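Local structure of penicillin-binding protein PbpB (Mycobacterium tuberculosis, 6KGU) at residues 282-287 / 334-339. The protein cross-links the peptides of peptidoglycan through its penicillin-sensitive transpeptidase domain during mycobacterial cell-wall synthesis and is the target of beta-lactams such as aztreonam. Sequence-based numbering, arbitrary orientation.
Sequences HGLSSP and QRVGPE
A Schellman motif closes helix 272-281 of the transpeptidase domain, and L284, the residue after its glycine, packs against R335 and V336 in the last turn of helix 326-336. G283 N bonds to I280 O, and the positive phi of G283 (66°) then turns the chain so that L284 N reaches V279 O. L284 thus offers both its side chain and its carbonyl to helix 326-336. It lays its CB beside that of R335, 4.2 Å from L284 CB to R335 CB. CG stands anti to the carbonyl carbon (chi1 -60°), which directs the leucine branch toward that helix. There L284 CD1 lies along the backbone, 3.6 Å from R335 O and 3.7 Å from V336 CA. The same methyl meets CG2 of the buried V336 at 3.9 Å, and V336 in turn rests on A278 and V279 of helix 272-281.

R335 reaches back across to the loop. Its chain, extended from CG to NE, carries the guanidinium past L284, where NH1 donates to L284 O at 2.8 Å. The acceptor lies near the guanidinium plane and the donor in the carbonyl plane, although the N-H...O angle of 144° leaves the bond somewhat bent. CB of S285 approaches R335 NH1 obliquely at 3.7 Å. E289 ties the polar ends together, its OE2 in a salt bridge with R335 NH2 and its OE1 hydrogen-bonded to S285 OG, which is also hydrogen-bonded to T317 OG1. Away from the aztreonam pocket, the arrangement exemplifies a Schellman-capped helix end whose exiting loop is fastened by an arginine from an adjacent helix.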
# COMPACT_ATOMS: atom_id res chain seq x y z
N HIS A 282 -2.44 -23.46 -8.35
CA HIS A 282 -2.66 -24.47 -9.36
C HIS A 282 -1.85 -25.74 -9.12
O HIS A 282 -1.80 -26.61 -9.99
CB HIS A 282 -2.36 -23.89 -10.74
CG HIS A 282 -3.21 -22.70 -11.06
ND1 HIS A 282 -4.58 -22.79 -11.17
CD2 HIS A 282 -2.90 -21.40 -11.28
CE1 HIS A 282 -5.08 -21.60 -11.45
NE2 HIS A 282 -4.08 -20.74 -11.51
N GLY A 283 -1.24 -25.89 -7.94
CA GLY A 283 -0.59 -27.15 -7.62
C GLY A 283 0.62 -27.45 -8.49
O GLY A 283 0.90 -28.61 -8.77
N LEU A 284 1.33 -26.41 -8.93
CA LEU A 284 2.47 -26.54 -9.83
C LEU A 284 3.80 -26.59 -9.10
O LEU A 284 4.83 -26.86 -9.74
CB LEU A 284 2.47 -25.38 -10.83
CG LEU A 284 1.18 -25.35 -11.65
CD1 LEU A 284 0.99 -24.02 -12.37
CD2 LEU A 284 1.18 -26.51 -12.66
N SER A 285 3.80 -26.32 -7.80
CA SER A 285 4.99 -26.37 -6.98
C SER A 285 4.54 -26.38 -5.53
O SER A 285 3.35 -26.24 -5.23
CB SER A 285 5.92 -25.18 -7.26
OG SER A 285 7.16 -25.34 -6.59
N SER A 286 5.51 -26.51 -4.63
CA SER A 286 5.28 -26.47 -3.20
C SER A 286 6.45 -25.72 -2.57
O SER A 286 7.50 -25.58 -3.21
CB SER A 286 5.18 -27.88 -2.61
OG SER A 286 6.47 -28.48 -2.59
N PRO A 287 6.31 -25.27 -1.32
CA PRO A 287 7.37 -24.42 -0.75
C PRO A 287 8.72 -25.09 -0.68
O PRO A 287 9.74 -24.42 -0.84
CB PRO A 287 6.84 -24.10 0.67
CG PRO A 287 5.37 -24.22 0.55
CD PRO A 287 5.12 -25.33 -0.45
N GLN A 334 6.66 -20.06 -15.89
CA GLN A 334 6.48 -20.85 -17.10
C GLN A 334 5.55 -22.04 -16.86
O GLN A 334 4.84 -22.45 -17.78
CB GLN A 334 7.83 -21.37 -17.63
CG GLN A 334 8.72 -20.34 -18.29
CD GLN A 334 10.07 -20.93 -18.69
OE1 GLN A 334 10.21 -22.15 -18.76
NE2 GLN A 334 11.06 -20.07 -18.94
N ARG A 335 5.55 -22.59 -15.64
CA ARG A 335 4.61 -23.67 -15.34
C ARG A 335 3.18 -23.14 -15.33
O ARG A 335 2.26 -23.84 -15.77
CB ARG A 335 4.94 -24.31 -13.99
CG ARG A 335 6.42 -24.64 -13.79
CD ARG A 335 6.64 -25.30 -12.42
NE ARG A 335 8.01 -25.78 -12.25
CZ ARG A 335 8.44 -26.47 -11.20
NH1 ARG A 335 7.58 -26.77 -10.22
NH2 ARG A 335 9.70 -26.88 -11.12
N VAL A 336 2.99 -21.92 -14.83
CA VAL A 336 1.66 -21.32 -14.75
C VAL A 336 1.10 -21.06 -16.15
O VAL A 336 -0.06 -21.38 -16.43
CB VAL A 336 1.71 -20.02 -13.93
CG1 VAL A 336 0.37 -19.30 -13.96
CG2 VAL A 336 2.12 -20.33 -12.49
N GLY A 337 1.90 -20.46 -17.03
CA GLY A 337 1.45 -20.08 -18.34
C GLY A 337 0.87 -18.67 -18.36
O GLY A 337 0.42 -18.15 -17.34
N PRO A 338 0.89 -18.03 -19.54
CA PRO A 338 0.40 -16.64 -19.64
C PRO A 338 -1.05 -16.45 -19.25
O PRO A 338 -1.38 -15.48 -18.54
CB PRO A 338 0.61 -16.31 -21.13
CG PRO A 338 1.70 -17.22 -21.57
CD PRO A 338 1.53 -18.49 -20.79
N GLU A 339 -1.94 -17.35 -19.67
CA GLU A 339 -3.37 -17.18 -19.43
C GLU A 339 -3.70 -17.24 -17.94
O GLU A 339 -4.40 -16.36 -17.42
CB GLU A 339 -4.16 -18.25 -20.17
CG GLU A 339 -4.34 -17.96 -21.65
CD GLU A 339 -5.53 -18.68 -22.25
OE1 GLU A 339 -5.70 -19.89 -21.97
OE2 GLU A 339 -6.32 -18.03 -22.97